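Local atomic coordinates of cytochrome c-550 (Paracoccus denitrificans, PDB entry 1COT), a protein that binds one covalently attached heme c and, as a c-type cytochrome, probably carries electrons between redox partners. Residues E9-F12 against N13-K16; A48-G52 against F53-E57. All coordinates share one frame; numbering follows the deposited sequence.

Interaction 1: E9-F12 against N13-K16. With HEC (heme c), chain B.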
ATOM      1  N   GLU A   9     -12.862  -1.646  -5.810  1.00  9.79           N
ATOM      2  CA  GLU A   9     -13.487  -1.716  -4.507  1.00 12.32           C
ATOM      3  C   GLU A   9     -13.782  -3.162  -4.126  1.00 12.80           C
ATOM      4  O   GLU A   9     -13.675  -3.578  -2.976  1.00 12.77           O
ATOM      5  CB  GLU A   9     -14.757  -0.871  -4.464  1.00 14.68           C
ATOM      6  CG  GLU A   9     -15.534  -1.170  -3.174  1.00 12.16           C
ATOM      7  CD  GLU A   9     -16.591  -0.147  -2.887  1.00 33.28           C
ATOM      8  OE1 GLU A   9     -16.912   0.569  -3.940  1.00 23.36           O
ATOM      9  OE2 GLU A   9     -17.084   0.011  -1.783  1.00 42.91           O
ATOM     10  N   LYS A  10     -14.155  -3.958  -5.118  1.00 13.43           N
ATOM     11  CA  LYS A  10     -14.440  -5.357  -4.870  1.00 17.76           C
ATOM     12  C   LYS A  10     -13.121  -6.075  -4.608  1.00 12.89           C
ATOM     13  O   LYS A  10     -13.016  -6.933  -3.733  1.00 13.78           O
ATOM     14  CB  LYS A  10     -15.043  -6.021  -6.091  1.00 14.94           C
ATOM     15  CG  LYS A  10     -16.439  -5.563  -6.441  1.00 40.68           C
ATOM     16  CD  LYS A  10     -16.971  -6.387  -7.593  1.00100.00           C
ATOM     17  CE  LYS A  10     -17.376  -5.543  -8.788  1.00 53.56           C
ATOM     18  NZ  LYS A  10     -18.756  -5.808  -9.223  1.00 94.25           N
ATOM     19  N   GLU A  11     -12.094  -5.735  -5.379  1.00 10.48           N
ATOM     20  CA  GLU A  11     -10.794  -6.367  -5.192  1.00 16.62           C
ATOM     21  C   GLU A  11     -10.262  -6.139  -3.780  1.00 15.55           C
ATOM     22  O   GLU A  11      -9.556  -6.966  -3.199  1.00 14.71           O
ATOM     23  CB  GLU A  11      -9.730  -5.806  -6.174  1.00 13.87           C
ATOM     24  CG  GLU A  11      -9.901  -6.152  -7.664  1.00 13.74           C
ATOM     25  CD  GLU A  11      -9.961  -7.613  -8.002  1.00 29.40           C
ATOM     26  OE1 GLU A  11      -9.618  -8.423  -7.027  1.00 23.48           O
ATOM     27  OE2 GLU A  11     -10.289  -8.023  -9.107  1.00 46.34           O
ATOM     28  N   PHE A  12     -10.624  -4.984  -3.223  1.00 13.30           N
ATOM     29  CA  PHE A  12     -10.226  -4.574  -1.888  1.00 14.70           C
ATOM     30  C   PHE A  12     -10.675  -5.551  -0.825  1.00 13.33           C
ATOM     31  O   PHE A  12     -10.149  -5.572   0.292  1.00 13.98           O
ATOM     32  CB  PHE A  12     -10.672  -3.137  -1.575  1.00 11.22           C
ATOM     33  CG  PHE A  12      -9.826  -2.604  -0.458  1.00 13.24           C
ATOM     34  CD1 PHE A  12      -8.537  -2.152  -0.719  1.00 11.89           C
ATOM     35  CD2 PHE A  12     -10.319  -2.585   0.846  1.00 13.85           C
ATOM     36  CE1 PHE A  12      -7.761  -1.676   0.338  1.00 16.43           C
ATOM     37  CE2 PHE A  12      -9.544  -2.101   1.899  1.00 12.27           C
ATOM     38  CZ  PHE A  12      -8.251  -1.643   1.644  1.00 13.17           C
ATOM     39  N   ASN A  13     -11.655  -6.399  -1.162  1.00 11.36           N
ATOM     40  CA  ASN A  13     -12.089  -7.369  -0.191  1.00 11.57           C
ATOM     41  C   ASN A  13     -10.932  -8.292   0.155  1.00 14.26           C
ATOM     42  O   ASN A  13     -10.931  -8.927   1.210  1.00 16.52           O
ATOM     43  CB  ASN A  13     -13.291  -8.191  -0.640  1.00 20.92           C
ATOM     44  CG  ASN A  13     -14.545  -7.341  -0.622  1.00 26.05           C
ATOM     45  OD1 ASN A  13     -14.721  -6.483   0.259  1.00 29.76           O
ATOM     46  ND2 ASN A  13     -15.398  -7.559  -1.615  1.00 26.05           N
ATOM     47  N   LYS A  14      -9.934  -8.370  -0.722  1.00 14.10           N
ATOM     48  CA  LYS A  14      -8.778  -9.217  -0.456  1.00 14.77           C
ATOM     49  C   LYS A  14      -7.834  -8.531   0.504  1.00 21.67           C
ATOM     50  O   LYS A  14      -6.979  -9.176   1.129  1.00 24.00           O
ATOM     51  CB  LYS A  14      -7.954  -9.414  -1.725  1.00 17.34           C
ATOM     52  CG  LYS A  14      -8.449 -10.602  -2.502  1.00 27.89           C
ATOM     53  CD  LYS A  14      -9.025 -10.164  -3.825  1.00 26.19           C
ATOM     54  CE  LYS A  14      -9.645 -11.348  -4.527  1.00 34.55           C
ATOM     55  NZ  LYS A  14     -10.503 -10.917  -5.629  1.00 31.42           N
ATOM     56  N   CYS A  15      -7.956  -7.214   0.614  1.00 11.98           N
ATOM     57  CA  CYS A  15      -7.064  -6.446   1.471  1.00 12.39           C
ATOM     58  C   CYS A  15      -7.607  -6.075   2.819  1.00 17.31           C
ATOM     59  O   CYS A  15      -6.865  -5.853   3.777  1.00 11.82           O
ATOM     60  CB  CYS A  15      -6.803  -5.087   0.806  1.00  8.29           C
ATOM     61  SG  CYS A  15      -6.401  -5.261  -0.955  1.00 13.59           S
ATOM     62  N   LYS A  16      -8.921  -5.989   2.862  1.00 15.10           N
ATOM     63  CA  LYS A  16      -9.596  -5.583   4.059  1.00 15.46           C
ATOM     64  C   LYS A  16      -9.341  -6.276   5.379  1.00 15.33           C
ATOM     65  O   LYS A  16      -9.519  -5.689   6.448  1.00 17.07           O
ATOM     66  CB  LYS A  16     -10.959  -5.020   3.805  1.00 20.25           C
ATOM     67  CG  LYS A  16     -12.033  -6.089   3.801  1.00 31.52           C
ATOM     68  CD  LYS A  16     -13.345  -5.467   3.403  1.00 56.98           C
ATOM     69  CE  LYS A  16     -14.529  -6.317   3.800  1.00100.00           C
ATOM     70  NZ  LYS A  16     -15.814  -5.764   3.353  1.00 93.44           N
TER
HETATM   71 FE   HEC B 130      -0.897  -4.727   2.721  1.00 11.12          FE
HETATM   72  CHA HEC B 130       1.555  -2.716   3.833  1.00  9.37           C
HETATM   73  CHB HEC B 130      -1.381  -2.717   0.069  1.00 14.03           C
HETATM   74  CHC HEC B 130      -3.371  -6.764   1.595  1.00  9.34           C
HETATM   75  CHD HEC B 130      -0.545  -6.712   5.437  1.00 11.80           C
HETATM   76  NA  HEC B 130      -0.083  -3.064   2.056  1.00  8.46           N
HETATM   77  C1A HEC B 130       0.941  -2.368   2.688  1.00  8.80           C
HETATM   78  C2A HEC B 130       1.261  -1.191   1.911  1.00 10.51           C
HETATM   79  C3A HEC B 130       0.446  -1.170   0.841  1.00 12.26           C
HETATM   80  C4A HEC B 130      -0.385  -2.327   0.940  1.00  9.42           C
HETATM   81  CMA HEC B 130       0.390  -0.152  -0.274  1.00 10.82           C
HETATM   82  CAA HEC B 130       2.329  -0.193   2.268  1.00  7.76           C
HETATM   83  CBA HEC B 130       1.694   0.937   3.093  1.00 14.97           C
HETATM   84  CGA HEC B 130       2.604   2.111   3.464  1.00 10.37           C
HETATM   85  O1A HEC B 130       2.150   2.721   4.393  1.00 14.30           O
HETATM   86  O2A HEC B 130       3.638   2.421   2.924  1.00 11.72           O
HETATM   87  NB  HEC B 130      -2.106  -4.772   1.168  1.00 10.52           N
HETATM   88  C1B HEC B 130      -2.174  -3.801   0.219  1.00  9.51           C
HETATM   89  C2B HEC B 130      -3.204  -4.156  -0.708  1.00  9.38           C
HETATM   90  C3B HEC B 130      -3.736  -5.288  -0.274  1.00 12.95           C
HETATM   91  C4B HEC B 130      -3.048  -5.670   0.882  1.00 11.42           C
HETATM   92  CMB HEC B 130      -3.533  -3.323  -1.961  1.00  9.42           C
HETATM   93  CAB HEC B 130      -4.758  -6.090  -0.974  1.00 15.18           C
HETATM   94  CBB HEC B 130      -4.561  -6.572  -2.383  1.00 10.36           C
HETATM   95  NC  HEC B 130      -1.757  -6.369   3.331  1.00 10.15           N
HETATM   96  C1C HEC B 130      -2.777  -7.083   2.763  1.00 10.49           C
HETATM   97  C2C HEC B 130      -3.129  -8.220   3.588  1.00 10.71           C
HETATM   98  C3C HEC B 130      -2.332  -8.186   4.678  1.00 10.48           C
HETATM   99  C4C HEC B 130      -1.500  -7.033   4.522  1.00  8.19           C
HETATM  100  CMC HEC B 130      -4.205  -9.247   3.252  1.00 13.40           C
HETATM  101  CAC HEC B 130      -2.279  -9.111   5.864  1.00 12.59           C
HETATM  102  CBC HEC B 130      -2.531 -10.585   5.907  1.00  9.65           C
HETATM  103  ND  HEC B 130       0.299  -4.740   4.307  1.00 11.41           N
HETATM  104  C1D HEC B 130       0.272  -5.650   5.333  1.00  8.97           C
HETATM  105  C2D HEC B 130       1.285  -5.288   6.307  1.00  8.71           C
HETATM  106  C3D HEC B 130       1.842  -4.155   5.839  1.00  8.09           C
HETATM  107  C4D HEC B 130       1.248  -3.825   4.594  1.00 13.02           C
HETATM  108  CMD HEC B 130       1.617  -6.047   7.572  1.00 11.55           C
HETATM  109  CAD HEC B 130       3.002  -3.446   6.425  1.00 11.73           C
HETATM  110  CBD HEC B 130       4.196  -4.054   5.626  1.00 14.11           C
HETATM  111  CGD HEC B 130       5.557  -3.911   6.198  1.00 21.69           C
HETATM  112  O1D HEC B 130       5.823  -3.256   7.177  1.00 12.72           O
HETATM  113  O2D HEC B 130       6.455  -4.520   5.561  1.00 13.49           O
HETATM  114  O   HOH W   1     -14.226  -3.516  -0.323  1.00 25.74           O
HETATM  115  O   HOH W   2     -12.636  -9.931  -3.811  1.00 40.31           O
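Phe12 and Cys15 meet face-on: Cys15 CB sits 3.7 Å from the centroid of the Phe12 ring and 17° off its normal, a CH-pi contact displaced toward the CD1 and CE1 rim. Phe12 carries CG anti to its own backbone N (chi1 -159°), which swings the ring forward along the chain under the cysteine. The sulfur is oblique to the same ring and is bonded covalently to heme c, Cys15 SG to HEC CAB being 1.8 Å, so the residue that packs its CB on the ring face is also the one tied to the heme. Two amides converge on one carbonyl here: Lys16 N reaches Phe12 O at 2.9 Å, nearly in line with the C=O bond, whereas Cys15 N comes from well above the carbonyl plane. Val111 and Leu115 of helix 108-117, with Ile30 and Leu39, also touch the Phe12 ring and complete this packed side.

The other side is polar and more loosely held. Glu11 and Lys14 run alongside each other and close a salt bridge, Lys14 NZ to Glu11 OE1 at 3.0 Å, on the syn side of the carboxylate but 27° out of its plane. A bend at Lys14 chi2 carries the ammonium back toward helix 5-11, where a water links it to Lys10 O. A second water joins Glu9 O to Asn13 OD1, an oxygen that Lys16 NZ approaches only weakly at 3.4 Å.

The chemistry thus divides by face. Doubly gripped carbonyl, aromatic ring and thioether form a compact inner anchor, probably limiting movement of the first heme-binding cysteine, while the water-bridged charges on the outer side take no direct part in that attachment.

Interaction 2: A48-G52 against F53-E57; sequences ASEEG and FKYGE. With HEC (heme c), chain B.
Tyr55 OH is bonded twice: it donates to HEC O1A at 2.6 Å and accepts from Glu50 N at 3.0 Å, that amide lying at the ring's edge and in its plane. Ala48 N binds HEC O2A, the other oxygen of the same propionate, while Gly56 N meets HEC O1D of the second propionate at 2.6 Å with an N-H...O angle of 163°. Phe53 N returns to Glu50 O at 3.3 Å, closing a type II beta turn with Gly52 at its positive-phi corner.

Around these bonds the Tyr55 ring is sandwiched. Ala48 CA lies over one face, 3.5 Å from the centroid; with Phe53 CG anti to the backbone N (chi1 -169°), Phe53 CD2 comes over the centre of the opposite face. Phe53 CB packs on Glu50 CG at 3.4 Å; the Glu50 carboxylate, whose OE1 accepts from Asn38 N, stands nearly perpendicular to the Phe53 ring. A phenylalanine in place of Tyr55 would probably leave Glu50 N and HEC O1A without the hydroxyl that joins them. Beyond the ring, Phe53 CE2 touches HEC CAD. Two backbone amides, one to each propionate, and a tyrosine hydroxyl make this part of the propionate-binding side of a c-type cytochrome heme pocket.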
ATOM      1  N   ALA A  48       5.972   4.026   3.964  1.00 10.29           N
ATOM      2  CA  ALA A  48       6.051   3.694   5.386  1.00 12.90           C
ATOM      3  C   ALA A  48       6.000   4.932   6.252  1.00 17.10           C
ATOM      4  O   ALA A  48       6.891   5.155   7.072  1.00 13.92           O
ATOM      5  CB  ALA A  48       7.342   2.928   5.658  1.00 11.43           C
ATOM      6  N   SER A  49       4.962   5.738   6.074  1.00 12.06           N
ATOM      7  CA  SER A  49       4.882   6.946   6.870  1.00 14.31           C
ATOM      8  C   SER A  49       3.688   6.997   7.799  1.00 32.63           C
ATOM      9  O   SER A  49       3.459   8.032   8.427  1.00 18.84           O
ATOM     10  CB  SER A  49       5.003   8.206   6.031  1.00 10.83           C
ATOM     11  OG  SER A  49       3.889   8.299   5.172  1.00 13.96           O
ATOM     12  N   GLU A  50       2.919   5.898   7.901  1.00 19.03           N
ATOM     13  CA  GLU A  50       1.756   5.880   8.788  1.00 22.56           C
ATOM     14  C   GLU A  50       2.235   5.983  10.234  1.00 25.24           C
ATOM     15  O   GLU A  50       3.094   5.236  10.703  1.00 25.60           O
ATOM     16  CB  GLU A  50       0.716   4.752   8.602  1.00 18.94           C
ATOM     17  CG  GLU A  50      -0.029   4.379   9.903  1.00 29.13           C
ATOM     18  CD  GLU A  50      -1.387   3.757   9.710  1.00 27.03           C
ATOM     19  OE1 GLU A  50      -1.978   4.202   8.631  1.00 52.75           O
ATOM     20  OE2 GLU A  50      -1.885   2.940  10.465  1.00 40.68           O
ATOM     21  N   GLU A  51       1.664   6.954  10.925  1.00 39.98           N
ATOM     22  CA  GLU A  51       1.984   7.222  12.310  1.00 33.66           C
ATOM     23  C   GLU A  51       1.506   6.103  13.219  1.00 15.50           C
ATOM     24  O   GLU A  51       0.366   5.654  13.114  1.00 28.85           O
ATOM     25  CB  GLU A  51       1.313   8.564  12.665  1.00 52.42           C
ATOM     26  CG  GLU A  51       1.745   9.189  13.998  1.00100.00           C
ATOM     27  CD  GLU A  51       0.874  10.370  14.331  1.00100.00           C
ATOM     28  OE1 GLU A  51      -0.030  10.756  13.614  1.00100.00           O
ATOM     29  OE2 GLU A  51       1.204  10.932  15.466  1.00100.00           O
ATOM     30  N   GLY A  52       2.393   5.679  14.112  1.00 20.18           N
ATOM     31  CA  GLY A  52       2.070   4.621  15.043  1.00 39.91           C
ATOM     32  C   GLY A  52       2.125   3.235  14.421  1.00 35.30           C
ATOM     33  O   GLY A  52       2.018   2.237  15.141  1.00 44.95           O
ATOM     34  N   PHE A  53       2.283   3.149  13.097  1.00 27.19           N
ATOM     35  CA  PHE A  53       2.350   1.844  12.465  1.00 17.09           C
ATOM     36  C   PHE A  53       3.761   1.307  12.587  1.00 18.02           C
ATOM     37  O   PHE A  53       4.733   1.994  12.285  1.00 23.48           O
ATOM     38  CB  PHE A  53       1.853   1.803  11.009  1.00 12.51           C
ATOM     39  CG  PHE A  53       1.744   0.356  10.597  1.00 14.52           C
ATOM     40  CD1 PHE A  53       0.595  -0.362  10.929  1.00 14.68           C
ATOM     41  CD2 PHE A  53       2.801  -0.258   9.925  1.00 19.01           C
ATOM     42  CE1 PHE A  53       0.513  -1.706  10.567  1.00 15.65           C
ATOM     43  CE2 PHE A  53       2.736  -1.598   9.546  1.00 12.62           C
ATOM     44  CZ  PHE A  53       1.580  -2.302   9.892  1.00 10.17           C
ATOM     45  N   LYS A  54       3.870   0.059  13.035  1.00 17.41           N
ATOM     46  CA  LYS A  54       5.170  -0.575  13.193  1.00 22.79           C
ATOM     47  C   LYS A  54       5.500  -1.329  11.915  1.00 17.41           C
ATOM     48  O   LYS A  54       5.144  -2.494  11.741  1.00 19.41           O
ATOM     49  CB  LYS A  54       5.223  -1.530  14.386  1.00 31.36           C
ATOM     50  CG  LYS A  54       5.905  -0.977  15.629  1.00100.00           C
ATOM     51  CD  LYS A  54       5.332  -1.550  16.921  1.00100.00           C
ATOM     52  CE  LYS A  54       3.852  -1.249  17.099  1.00100.00           C
ATOM     53  NZ  LYS A  54       3.398  -1.365  18.490  1.00100.00           N
ATOM     54  N   TYR A  55       6.187  -0.648  11.026  1.00 14.66           N
ATOM     55  CA  TYR A  55       6.564  -1.236   9.765  1.00 15.56           C
ATOM     56  C   TYR A  55       7.708  -2.223   9.881  1.00 19.75           C
ATOM     57  O   TYR A  55       8.474  -2.189  10.844  1.00 17.54           O
ATOM     58  CB  TYR A  55       7.061  -0.080   8.895  1.00 15.48           C
ATOM     59  CG  TYR A  55       5.937   0.778   8.372  1.00 16.53           C
ATOM     60  CD1 TYR A  55       5.165   0.329   7.299  1.00 13.29           C
ATOM     61  CD2 TYR A  55       5.657   2.027   8.930  1.00 22.65           C
ATOM     62  CE1 TYR A  55       4.132   1.118   6.796  1.00 11.55           C
ATOM     63  CE2 TYR A  55       4.632   2.836   8.440  1.00 13.71           C
ATOM     64  CZ  TYR A  55       3.874   2.368   7.367  1.00 14.30           C
ATOM     65  OH  TYR A  55       2.862   3.135   6.867  1.00 15.06           O
ATOM     66  N   GLY A  56       7.839  -3.081   8.881  1.00 13.61           N
ATOM     67  CA  GLY A  56       8.912  -4.046   8.875  1.00 16.69           C
ATOM     68  C   GLY A  56      10.217  -3.350   8.495  1.00 20.48           C
ATOM     69  O   GLY A  56      10.235  -2.223   8.001  1.00 16.44           O
ATOM     70  N   GLU A  57      11.305  -4.062   8.722  1.00 21.83           N
ATOM     71  CA  GLU A  57      12.629  -3.556   8.448  1.00 19.71           C
ATOM     72  C   GLU A  57      12.915  -3.217   6.990  1.00 15.96           C
ATOM     73  O   GLU A  57      13.532  -2.197   6.652  1.00 16.48           O
ATOM     74  CB  GLU A  57      13.693  -4.415   9.159  1.00 21.39           C
ATOM     75  CG  GLU A  57      13.779  -4.197  10.708  1.00100.00           C
ATOM     76  CD  GLU A  57      14.035  -2.775  11.178  1.00100.00           C
ATOM     77  OE1 GLU A  57      14.950  -2.149  10.491  1.00100.00           O
ATOM     78  OE2 GLU A  57      13.440  -2.275  12.117  1.00100.00           O
TER
HETATM   79 FE   HEC B 130      -0.897  -4.727   2.721  1.00 11.12          FE
HETATM   80  CHA HEC B 130       1.555  -2.716   3.833  1.00  9.37           C
HETATM   81  CHB HEC B 130      -1.381  -2.717   0.069  1.00 14.03           C
HETATM   82  CHC HEC B 130      -3.371  -6.764   1.595  1.00  9.34           C
HETATM   83  CHD HEC B 130      -0.545  -6.712   5.437  1.00 11.80           C
HETATM   84  NA  HEC B 130      -0.083  -3.064   2.056  1.00  8.46           N
HETATM   85  C1A HEC B 130       0.941  -2.368   2.688  1.00  8.80           C
HETATM   86  C2A HEC B 130       1.261  -1.191   1.911  1.00 10.51           C
HETATM   87  C3A HEC B 130       0.446  -1.170   0.841  1.00 12.26           C
HETATM   88  C4A HEC B 130      -0.385  -2.327   0.940  1.00  9.42           C
HETATM   89  CMA HEC B 130       0.390  -0.152  -0.274  1.00 10.82           C
HETATM   90  CAA HEC B 130       2.329  -0.193   2.268  1.00  7.76           C
HETATM   91  CBA HEC B 130       1.694   0.937   3.093  1.00 14.97           C
HETATM   92  CGA HEC B 130       2.604   2.111   3.464  1.00 10.37           C
HETATM   93  O1A HEC B 130       2.150   2.721   4.393  1.00 14.30           O
HETATM   94  O2A HEC B 130       3.638   2.421   2.924  1.00 11.72           O
HETATM   95  NB  HEC B 130      -2.106  -4.772   1.168  1.00 10.52           N
HETATM   96  C1B HEC B 130      -2.174  -3.801   0.219  1.00  9.51           C
HETATM   97  C2B HEC B 130      -3.204  -4.156  -0.708  1.00  9.38           C
HETATM   98  C3B HEC B 130      -3.736  -5.288  -0.274  1.00 12.95           C
HETATM   99  C4B HEC B 130      -3.048  -5.670   0.882  1.00 11.42           C
HETATM  100  CMB HEC B 130      -3.533  -3.323  -1.961  1.00  9.42           C
HETATM  101  CAB HEC B 130      -4.758  -6.090  -0.974  1.00 15.18           C
HETATM  102  CBB HEC B 130      -4.561  -6.572  -2.383  1.00 10.36           C
HETATM  103  NC  HEC B 130      -1.757  -6.369   3.331  1.00 10.15           N
HETATM  104  C1C HEC B 130      -2.777  -7.083   2.763  1.00 10.49           C
HETATM  105  C2C HEC B 130      -3.129  -8.220   3.588  1.00 10.71           C
HETATM  106  C3C HEC B 130      -2.332  -8.186   4.678  1.00 10.48           C
HETATM  107  C4C HEC B 130      -1.500  -7.033   4.522  1.00  8.19           C
HETATM  108  CMC HEC B 130      -4.205  -9.247   3.252  1.00 13.40           C
HETATM  109  CAC HEC B 130      -2.279  -9.111   5.864  1.00 12.59           C
HETATM  110  CBC HEC B 130      -2.531 -10.585   5.907  1.00  9.65           C
HETATM  111  ND  HEC B 130       0.299  -4.740   4.307  1.00 11.41           N
HETATM  112  C1D HEC B 130       0.272  -5.650   5.333  1.00  8.97           C
HETATM  113  C2D HEC B 130       1.285  -5.288   6.307  1.00  8.71           C
HETATM  114  C3D HEC B 130       1.842  -4.155   5.839  1.00  8.09           C
HETATM  115  C4D HEC B 130       1.248  -3.825   4.594  1.00 13.02           C
HETATM  116  CMD HEC B 130       1.617  -6.047   7.572  1.00 11.55           C
HETATM  117  CAD HEC B 130       3.002  -3.446   6.425  1.00 11.73           C
HETATM  118  CBD HEC B 130       4.196  -4.054   5.626  1.00 14.11           C
HETATM  119  CGD HEC B 130       5.557  -3.911   6.198  1.00 21.69           C
HETATM  120  O1D HEC B 130       5.823  -3.256   7.177  1.00 12.72           O
HETATM  121  O2D HEC B 130       6.455  -4.520   5.561  1.00 13.49           O

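Both interactions hold heme c, but from separate parts of the chain: their centres are about 21 Å apart, on opposite sides of the chain's centre, with no direct touch. Interaction 1 is partly buried, on helix 5-11 and the loop that follows, and secures the macrocycle through a covalent thioether. Interaction 2 is a surface contact in the loop before helix 57-65, and it secures the propionates mainly through hydrogen bonds, with Phe53 packing against one propionate arm. Aromatic rings serve each differently: a buried phenylalanine backs a cysteine in residues 9-16, whereas in residues 48-57 a buried tyrosine is packed on both faces and hydrogen-bonds through its hydroxyl. Salt bridging and water bridges mark the outer side of interaction 1; a beta turn shapes interaction 2.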